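Long-range contacts in PixA inclusion body protein (Burkholderia cenocepacia, PDB 4LZK), which is of unknown function but belongs to the PixA family, named after bacterial inclusion body proteins, and is found in an assembly of six chains: residues H101-S106 with Y157-F162; P38-Q43 with K172-Y177; L23-T28 with T87-N92. All coordinates share one frame; numbering follows the deposited sequence.

Contact 1: H101-S106 with Y157-F162; sequences HVQQYS and YLATSF
Tyr-157 CG lies beside its backbone N, opposite the carbonyl carbon (chi1 -49°), which sets CD2 3.6 Å from Ser-106 CB. Tyr-105 turns the other way, with CG beside the carbonyl carbon (chi1 -175°). Its CD1 thereby comes 4.1 Å from Ala-159 CB, and Tyr-157 CB lies at the edge of the Tyr-105 ring, near its plane. Both residues belong to a classic beta bulge in an antiparallel strand pair. Tyr-105 and Ser-106 together face Tyr-157, and both of their N-H groups bond to Tyr-157 O from the same face of its carbonyl plane. Tyr-157 N returns a bond to Ser-106 O. Before the bulge the pairing is regular, with Gln-103 and Ala-159 joined both ways. The bond between His-101 N and Ser-161 O is weak. On one face, Val-102 and Thr-160 lie side by side and point the same way; Thr-160 OG1 is bonded to Trp-182. The opposite face meets a second subunit. There Tyr-157 OH bonds to Leu-76 O, and Ser-106 OG to Asn-77, both of that subunit. A water has more acceptors in reach than protons to give. It lies 3.1 Å from Ala-159 O, near Gln-103 OE1, and 2.9 Å from Ser-161 OG.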
loop_
_atom_site.group_PDB
_atom_site.type_symbol
_atom_site.label_atom_id
_atom_site.label_comp_id
_atom_site.label_asym_id
_atom_site.label_seq_id
_atom_site.Cartn_x
_atom_site.Cartn_y
_atom_site.Cartn_z
ATOM N N HIS C 101 -14.950 -20.352 14.806
ATOM C CA HIS C 101 -14.236 -21.432 14.116
ATOM C C HIS C 101 -13.210 -21.013 13.073
ATOM O O HIS C 101 -13.385 -20.002 12.409
ATOM C CB HIS C 101 -15.260 -22.270 13.376
ATOM C CG HIS C 101 -14.740 -23.595 13.000
ATOM N ND1 HIS C 101 -14.883 -24.133 11.726
ATOM C CD2 HIS C 101 -13.993 -24.477 13.710
ATOM C CE1 HIS C 101 -14.288 -25.314 11.693
ATOM N NE2 HIS C 101 -13.717 -25.531 12.866
ATOM N N VAL C 102 -12.128 -21.781 12.930
ATOM C CA VAL C 102 -11.170 -21.578 11.840
ATOM C C VAL C 102 -10.901 -22.912 11.184
ATOM O O VAL C 102 -10.748 -23.937 11.883
ATOM C CB VAL C 102 -9.829 -20.969 12.351
ATOM C CG1 VAL C 102 -8.877 -20.785 11.244
ATOM C CG2 VAL C 102 -10.025 -19.708 13.109
ATOM N N GLN C 103 -10.851 -22.944 9.868
ATOM C CA GLN C 103 -10.570 -24.157 9.109
ATOM C C GLN C 103 -9.850 -23.941 7.826
ATOM O O GLN C 103 -9.807 -22.813 7.270
ATOM C CB GLN C 103 -11.852 -24.907 8.834
ATOM C CG GLN C 103 -12.794 -24.351 7.837
ATOM C CD GLN C 103 -14.158 -24.995 8.011
ATOM O OE1 GLN C 103 -14.893 -24.614 8.907
ATOM N NE2 GLN C 103 -14.493 -25.961 7.151
ATOM N N GLN C 104 -9.238 -25.008 7.316
ATOM C CA GLN C 104 -8.633 -24.962 6.026
ATOM C C GLN C 104 -9.659 -24.792 4.964
ATOM O O GLN C 104 -10.640 -25.487 4.922
ATOM C CB GLN C 104 -7.879 -26.270 5.751
ATOM C CG GLN C 104 -7.215 -26.379 4.366
ATOM C CD GLN C 104 -6.304 -27.560 4.329
ATOM O OE1 GLN C 104 -6.455 -28.509 5.135
ATOM N NE2 GLN C 104 -5.352 -27.551 3.413
ATOM N N TYR C 105 -9.411 -23.881 4.038
ATOM C CA TYR C 105 -10.286 -23.664 2.899
ATOM C C TYR C 105 -9.635 -24.226 1.610
ATOM O O TYR C 105 -10.311 -24.787 0.794
ATOM C CB TYR C 105 -10.563 -22.159 2.799
ATOM C CG TYR C 105 -11.551 -21.752 1.739
ATOM C CD1 TYR C 105 -12.927 -21.874 1.944
ATOM C CD2 TYR C 105 -11.130 -21.214 0.524
ATOM C CE1 TYR C 105 -13.842 -21.505 0.942
ATOM C CE2 TYR C 105 -12.052 -20.805 -0.437
ATOM C CZ TYR C 105 -13.400 -20.971 -0.221
ATOM O OH TYR C 105 -14.297 -20.581 -1.147
ATOM N N SER C 106 -8.347 -23.966 1.383
ATOM C CA SER C 106 -7.651 -24.385 0.138
ATOM C C SER C 106 -6.207 -24.596 0.505
ATOM O O SER C 106 -5.732 -24.076 1.460
ATOM C CB SER C 106 -7.549 -23.251 -0.945
ATOM O OG SER C 106 -8.815 -22.741 -1.349
ATOM N N TYR C 157 -5.089 -21.240 2.340
ATOM C CA TYR C 157 -6.196 -20.344 2.576
ATOM C C TYR C 157 -7.045 -20.918 3.719
ATOM O O TYR C 157 -7.393 -22.059 3.668
ATOM C CB TYR C 157 -7.035 -20.089 1.314
ATOM C CG TYR C 157 -6.239 -19.707 0.058
ATOM C CD1 TYR C 157 -4.899 -19.266 0.124
ATOM C CD2 TYR C 157 -6.812 -19.780 -1.210
ATOM C CE1 TYR C 157 -4.141 -18.992 -1.044
ATOM C CE2 TYR C 157 -6.070 -19.450 -2.377
ATOM C CZ TYR C 157 -4.740 -19.090 -2.303
ATOM O OH TYR C 157 -4.019 -18.739 -3.469
ATOM N N LEU C 158 -7.368 -20.079 4.707
ATOM C CA LEU C 158 -8.175 -20.386 5.869
ATOM C C LEU C 158 -9.517 -19.688 5.849
ATOM O O LEU C 158 -9.597 -18.513 5.427
ATOM C CB LEU C 158 -7.414 -19.868 7.070
ATOM C CG LEU C 158 -6.057 -20.570 7.056
ATOM C CD1 LEU C 158 -4.856 -19.644 6.957
ATOM C CD2 LEU C 158 -5.988 -21.537 8.189
ATOM N N ALA C 159 -10.609 -20.403 6.227
ATOM C CA ALA C 159 -11.857 -19.794 6.450
ATOM C C ALA C 159 -12.076 -19.534 7.919
ATOM O O ALA C 159 -11.945 -20.479 8.707
ATOM C CB ALA C 159 -12.957 -20.696 5.912
ATOM N N THR C 160 -12.447 -18.326 8.295
ATOM C CA THR C 160 -12.740 -18.002 9.707
ATOM C C THR C 160 -14.229 -17.628 9.775
ATOM O O THR C 160 -14.664 -16.681 9.080
ATOM C CB THR C 160 -11.892 -16.855 10.183
ATOM O OG1 THR C 160 -10.469 -17.221 10.107
ATOM C CG2 THR C 160 -12.280 -16.477 11.594
ATOM N N SER C 161 -15.000 -18.339 10.586
ATOM C CA SER C 161 -16.407 -18.103 10.744
ATOM C C SER C 161 -16.676 -17.374 12.083
ATOM O O SER C 161 -16.005 -17.618 13.077
ATOM C CB SER C 161 -17.169 -19.409 10.765
ATOM O OG SER C 161 -16.932 -20.098 9.568
ATOM N N PHE C 162 -17.585 -16.416 12.056
ATOM C CA PHE C 162 -17.877 -15.605 13.208
ATOM C C PHE C 162 -19.350 -15.312 13.309
ATOM O O PHE C 162 -20.097 -15.315 12.341
ATOM C CB PHE C 162 -17.084 -14.300 13.185
ATOM C CG PHE C 162 -17.512 -13.302 12.120
ATOM C CD1 PHE C 162 -16.950 -13.327 10.827
ATOM C CD2 PHE C 162 -18.383 -12.257 12.413
ATOM C CE1 PHE C 162 -17.302 -12.406 9.897
ATOM C CE2 PHE C 162 -18.737 -11.342 11.434
ATOM C CZ PHE C 162 -18.188 -11.406 10.202
HETATM O O HOH W 1 -14.581 -21.715 9.853
#

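Contact 2: P38-Q43 with K172-Y177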
loop_
_atom_site.group_PDB
_atom_site.type_symbol
_atom_site.label_atom_id
_atom_site.label_comp_id
_atom_site.label_asym_id
_atom_site.label_seq_id
_atom_site.Cartn_x
_atom_site.Cartn_y
_atom_site.Cartn_z
ATOM N N PRO C 38 -28.906 -12.887 6.472
ATOM C CA PRO C 38 -27.796 -13.845 6.440
ATOM C C PRO C 38 -28.220 -15.180 7.036
ATOM O O PRO C 38 -29.339 -15.321 7.463
ATOM C CB PRO C 38 -26.772 -13.179 7.359
ATOM C CG PRO C 38 -27.628 -12.508 8.408
ATOM C CD PRO C 38 -28.878 -12.038 7.678
ATOM N N SER C 39 -27.342 -16.153 7.056
ATOM C CA SER C 39 -27.650 -17.454 7.656
ATOM C C SER C 39 -27.756 -17.355 9.175
ATOM O O SER C 39 -27.001 -16.638 9.828
ATOM C CB SER C 39 -26.579 -18.424 7.226
ATOM O OG SER C 39 -26.665 -19.649 7.853
ATOM N N LEU C 40 -28.725 -18.056 9.758
ATOM C CA LEU C 40 -28.787 -18.162 11.190
ATOM C C LEU C 40 -28.473 -19.560 11.613
ATOM O O LEU C 40 -28.787 -19.933 12.719
ATOM C CB LEU C 40 -30.128 -17.710 11.749
ATOM C CG LEU C 40 -30.625 -16.392 11.188
ATOM C CD1 LEU C 40 -32.139 -16.237 11.463
ATOM C CD2 LEU C 40 -29.817 -15.203 11.715
ATOM N N ASN C 41 -27.864 -20.339 10.724
ATOM C CA ASN C 41 -27.320 -21.623 11.047
ATOM C C ASN C 41 -25.744 -21.607 11.087
ATOM O O ASN C 41 -25.084 -21.500 10.065
ATOM C CB ASN C 41 -27.781 -22.587 9.996
ATOM C CG ASN C 41 -27.175 -23.949 10.157
ATOM O OD1 ASN C 41 -26.478 -24.235 11.131
ATOM N ND2 ASN C 41 -27.350 -24.764 9.164
ATOM N N ALA C 42 -25.187 -21.747 12.254
ATOM C CA ALA C 42 -23.730 -21.614 12.437
ATOM C C ALA C 42 -22.952 -22.676 11.741
ATOM O O ALA C 42 -21.726 -22.550 11.534
ATOM C CB ALA C 42 -23.412 -21.605 13.907
ATOM N N GLN C 43 -23.610 -23.748 11.330
ATOM C CA GLN C 43 -22.900 -24.759 10.562
ATOM C C GLN C 43 -22.885 -24.395 9.106
ATOM O O GLN C 43 -22.245 -25.067 8.301
ATOM C CB GLN C 43 -23.524 -26.149 10.737
ATOM C CG GLN C 43 -23.599 -26.600 12.183
ATOM C CD GLN C 43 -24.266 -27.963 12.322
ATOM O OE1 GLN C 43 -25.137 -28.181 13.194
ATOM N NE2 GLN C 43 -23.885 -28.888 11.437
ATOM N N LYS C 172 -27.594 -8.291 23.649
ATOM C CA LYS C 172 -27.173 -8.817 22.332
ATOM C C LYS C 172 -28.263 -9.660 21.679
ATOM O O LYS C 172 -28.960 -10.346 22.355
ATOM C CB LYS C 172 -25.905 -9.685 22.456
ATOM C CG LYS C 172 -24.822 -9.098 23.330
ATOM C CD LYS C 172 -23.549 -8.780 22.552
ATOM C CE LYS C 172 -22.323 -8.760 23.470
ATOM N NZ LYS C 172 -22.154 -10.003 24.289
ATOM N N SER C 173 -28.392 -9.591 20.346
ATOM C CA SER C 173 -29.276 -10.475 19.552
ATOM C C SER C 173 -28.477 -10.978 18.332
ATOM O O SER C 173 -27.794 -10.212 17.702
ATOM C CB SER C 173 -30.522 -9.732 19.004
ATOM O OG SER C 173 -30.778 -8.503 19.666
ATOM N N LEU C 174 -28.618 -12.223 17.972
ATOM C CA LEU C 174 -27.963 -12.737 16.759
ATOM C C LEU C 174 -28.433 -12.075 15.466
ATOM O O LEU C 174 -29.621 -12.102 15.148
ATOM C CB LEU C 174 -28.123 -14.223 16.660
ATOM C CG LEU C 174 -27.445 -14.911 15.471
ATOM C CD1 LEU C 174 -25.909 -14.879 15.565
ATOM C CD2 LEU C 174 -27.983 -16.321 15.334
ATOM N N PHE C 175 -27.503 -11.477 14.725
ATOM C CA PHE C 175 -27.836 -11.026 13.406
ATOM C C PHE C 175 -27.588 -12.129 12.376
ATOM O O PHE C 175 -28.428 -12.354 11.499
ATOM C CB PHE C 175 -27.030 -9.806 13.067
ATOM C CG PHE C 175 -27.377 -9.172 11.741
ATOM C CD1 PHE C 175 -28.481 -8.317 11.634
ATOM C CD2 PHE C 175 -26.606 -9.397 10.601
ATOM C CE1 PHE C 175 -28.783 -7.692 10.427
ATOM C CE2 PHE C 175 -26.935 -8.804 9.380
ATOM C CZ PHE C 175 -28.039 -7.968 9.295
ATOM N N GLY C 176 -26.396 -12.748 12.412
ATOM C CA GLY C 176 -26.084 -13.851 11.522
ATOM C C GLY C 176 -24.712 -14.504 11.718
ATOM O O GLY C 176 -23.907 -14.040 12.533
ATOM N N TYR C 177 -24.495 -15.604 10.996
ATOM C CA TYR C 177 -23.214 -16.277 11.005
ATOM C C TYR C 177 -22.535 -16.097 9.654
ATOM O O TYR C 177 -23.151 -16.266 8.618
ATOM C CB TYR C 177 -23.298 -17.737 11.344
ATOM C CG TYR C 177 -23.941 -18.039 12.663
ATOM C CD1 TYR C 177 -23.186 -18.016 13.846
ATOM C CD2 TYR C 177 -25.321 -18.364 12.737
ATOM C CE1 TYR C 177 -23.762 -18.284 15.089
ATOM C CE2 TYR C 177 -25.909 -18.653 13.961
ATOM C CZ TYR C 177 -25.144 -18.644 15.122
ATOM O OH TYR C 177 -25.701 -18.982 16.329
#
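Leu-174 meets Leu-40 through its CD2, which lies 4.2 Å from Leu-40 CD2. Its other methyl, CD1, sits over one face of the Tyr-177 ring, 3.8 Å above the plane and offset toward the rim. Phe-175 comes next. Its side chain crosses Pro-38 at about a right angle, with CE2 3.9 Å from Pro-38 CG. The carbonyl oxygen of Phe-175 is packed tightly by carbon, with Pro-38 CG and Leu-40 CD2 both near it. Phe-175 and Gly-176 form a classic beta bulge, since both face Leu-164 on the neighbouring strand 154-167. Gly-176 presents a bare CA, and Pro-38 CG packs 3.7 Å from that CA. Tyr-177 then ties the strand to the loop with the one hydrogen bond that crosses between the two segments. Its N donates to Ser-39 O at 3.0 Å, nearly straight at 163°. With CG beside the backbone N (chi1 -57°), the ring is covered on both faces. Opposite Leu-174, Ala-42 CB makes a CH-pi contact 3.5 Å from the Tyr-177 ring centroid, 9° off the normal. Leu-40 O approaches the ring edge, 3.4 Å from Tyr-177 CE2. Two short turns shape this loop: Ser-39 OG, which is also bonded to Asn-44 O, accepts from Asn-41 N in an ST turn, and Asn-41 OD1 accepts from Gln-43 N in an Asx turn.

Contact 3: L23-T28 with T87-N92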
loop_
_atom_site.group_PDB
_atom_site.type_symbol
_atom_site.label_atom_id
_atom_site.label_comp_id
_atom_site.label_asym_id
_atom_site.label_seq_id
_atom_site.Cartn_x
_atom_site.Cartn_y
_atom_site.Cartn_z
ATOM N N LEU C 23 -5.152 -9.843 14.733
ATOM C CA LEU C 23 -6.448 -9.266 15.030
ATOM C C LEU C 23 -7.242 -9.052 13.760
ATOM O O LEU C 23 -6.828 -8.303 12.813
ATOM C CB LEU C 23 -6.324 -7.976 15.875
ATOM C CG LEU C 23 -7.646 -7.422 16.431
ATOM C CD1 LEU C 23 -8.222 -8.378 17.474
ATOM C CD2 LEU C 23 -7.399 -6.027 16.977
ATOM N N ALA C 24 -8.428 -9.630 13.713
ATOM C CA ALA C 24 -9.338 -9.351 12.649
ATOM C C ALA C 24 -10.330 -8.321 13.146
ATOM O O ALA C 24 -10.922 -8.512 14.163
ATOM C CB ALA C 24 -10.081 -10.610 12.103
ATOM N N VAL C 25 -10.444 -7.233 12.388
ATOM C CA VAL C 25 -11.335 -6.121 12.707
ATOM C C VAL C 25 -12.416 -6.016 11.644
ATOM O O VAL C 25 -12.121 -5.691 10.511
ATOM C CB VAL C 25 -10.557 -4.813 12.844
ATOM C CG1 VAL C 25 -11.507 -3.607 13.113
ATOM C CG2 VAL C 25 -9.492 -4.968 13.932
ATOM N N ILE C 26 -13.664 -6.230 12.006
ATOM C CA ILE C 26 -14.718 -6.451 11.042
ATOM C C ILE C 26 -15.626 -5.240 11.024
ATOM O O ILE C 26 -15.978 -4.716 12.113
ATOM C CB ILE C 26 -15.538 -7.702 11.444
ATOM C CG1 ILE C 26 -14.617 -8.915 11.336
ATOM C CG2 ILE C 26 -16.809 -7.870 10.576
ATOM C CD1 ILE C 26 -14.766 -9.930 12.365
ATOM N N ASP C 27 -15.920 -4.732 9.833
ATOM C CA ASP C 27 -16.849 -3.584 9.629
ATOM C C ASP C 27 -18.317 -4.130 9.670
ATOM O O ASP C 27 -18.918 -4.505 8.654
ATOM C CB ASP C 27 -16.537 -2.851 8.348
ATOM C CG ASP C 27 -17.366 -1.528 8.147
ATOM O OD1 ASP C 27 -18.340 -1.287 8.861
ATOM O OD2 ASP C 27 -17.002 -0.754 7.247
ATOM N N THR C 28 -18.838 -4.238 10.872
ATOM C CA THR C 28 -20.107 -4.862 11.092
ATOM C C THR C 28 -21.226 -4.054 10.450
ATOM O O THR C 28 -22.184 -4.610 9.978
ATOM C CB THR C 28 -20.370 -5.170 12.592
ATOM O OG1 THR C 28 -20.230 -3.980 13.387
ATOM C CG2 THR C 28 -19.450 -6.261 13.048
ATOM N N THR C 87 -12.788 -8.683 16.364
ATOM C CA THR C 87 -13.563 -7.682 17.025
ATOM C C THR C 87 -14.142 -6.724 16.014
ATOM O O THR C 87 -13.774 -6.752 14.840
ATOM C CB THR C 87 -12.676 -6.901 18.019
ATOM O OG1 THR C 87 -13.512 -6.124 18.914
ATOM C CG2 THR C 87 -11.627 -5.963 17.302
ATOM N N SER C 88 -15.018 -5.812 16.442
ATOM C CA SER C 88 -15.573 -4.885 15.470
ATOM C C SER C 88 -14.769 -3.606 15.466
ATOM O O SER C 88 -13.791 -3.438 16.277
ATOM C CB SER C 88 -17.058 -4.680 15.858
ATOM O OG SER C 88 -17.059 -3.778 16.963
ATOM N N LEU C 89 -15.186 -2.675 14.634
ATOM C CA LEU C 89 -14.582 -1.363 14.554
ATOM C C LEU C 89 -14.822 -0.556 15.826
ATOM O O LEU C 89 -14.053 0.371 16.121
ATOM C CB LEU C 89 -15.049 -0.579 13.321
ATOM C CG LEU C 89 -14.361 -0.980 12.000
ATOM C CD1 LEU C 89 -15.177 -0.524 10.784
ATOM C CD2 LEU C 89 -12.930 -0.346 12.032
ATOM N N ALA C 90 -15.863 -0.906 16.576
ATOM C CA ALA C 90 -16.009 -0.317 17.902
ATOM C C ALA C 90 -15.662 -1.290 18.978
ATOM O O ALA C 90 -16.235 -1.278 20.063
ATOM C CB ALA C 90 -17.371 0.300 18.105
ATOM N N ASP C 91 -14.708 -2.165 18.669
ATOM C CA ASP C 91 -14.127 -3.096 19.634
ATOM C C ASP C 91 -15.130 -3.950 20.372
ATOM O O ASP C 91 -14.967 -4.218 21.586
ATOM C CB ASP C 91 -13.213 -2.360 20.631
ATOM C CG ASP C 91 -12.203 -3.296 21.255
ATOM O OD1 ASP C 91 -11.943 -4.366 20.645
ATOM O OD2 ASP C 91 -11.660 -2.995 22.325
ATOM N N ASN C 92 -16.173 -4.389 19.649
ATOM C CA ASN C 92 -17.251 -5.231 20.240
ATOM C C ASN C 92 -17.974 -4.556 21.410
ATOM O O ASN C 92 -18.552 -5.248 22.276
ATOM C CB ASN C 92 -16.727 -6.592 20.665
ATOM C CG ASN C 92 -16.496 -7.516 19.481
ATOM O OD1 ASN C 92 -16.732 -7.164 18.346
ATOM N ND2 ASN C 92 -15.977 -8.704 19.753
HETATM O O HOH W 2 -18.028 -2.352 13.338
#
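Val-25 and Thr-87 form the closely packed part. Their side chains lie side by side and point the same way, with the two CG2 methyls 4.1 Å apart. The backbones are joined on both sides of Val-25: Thr-87 N donates to Ala-24 O, and Ile-26 N to Thr-87 O. Leu-89 extends the apolar face. Val-25 CG1 stands opposite the backbone N (chi1 177°), which turns it to Leu-89 while CG2 meets Thr-87. Leu-89 CD2 lies 3.7 Å from Val-25 CG1, and the two side chains cross at about a right angle. The other methyl of Leu-89, CD1, rests against Asp-27, 3.6 Å from CG. Leu-56 and Gly-58 of a third subunit cover this side by packing on Val-25, Asp-27 and Leu-89.

The far end is held more loosely. Leu-89 N reaches Ile-26 O by a weak, bent bond of 3.3 Å. A water helps there: it accepts from Leu-89 N at 3.1 Å and donates to Thr-28 OG1 at 2.7 Å. Thr-28 OG1 is also bonded to Asp-95. Near the water, Thr-28 CG2 and Ser-88 CB only touch, at 4.0 Å. Ser-88 OG faces its own loop and accepts from Asn-92 N. These are the ends of two neighbouring parallel strands in a mixed beta sheet: one runs through Asp-27, the N-cap, into helix 28-34, and the other into a type I beta turn from Ser-88 to Asp-91.

In the fold
Contacts 1 and 3 are buried; contact 2 lies at the surface. Contacts 1 and 2 both reach the same sheet, where strands 154-167 and 172-186 are antiparallel neighbours. Contact 3 belongs to the other sheet. Phe-162 at the end of contact 1 packs its ring on Ile-26 of contact 3, so the two sheets meet there. Contact 1 is an antiparallel strand pair rich in backbone bonds, and contact 3 a short parallel one. Contact 2 instead sets a loop against a strand and depends mostly on apolar and ring packing. Contacts 1 and 3 also border different neighbouring subunits. Along the chain, contact 1 is nested within the loop that contact 2 closes.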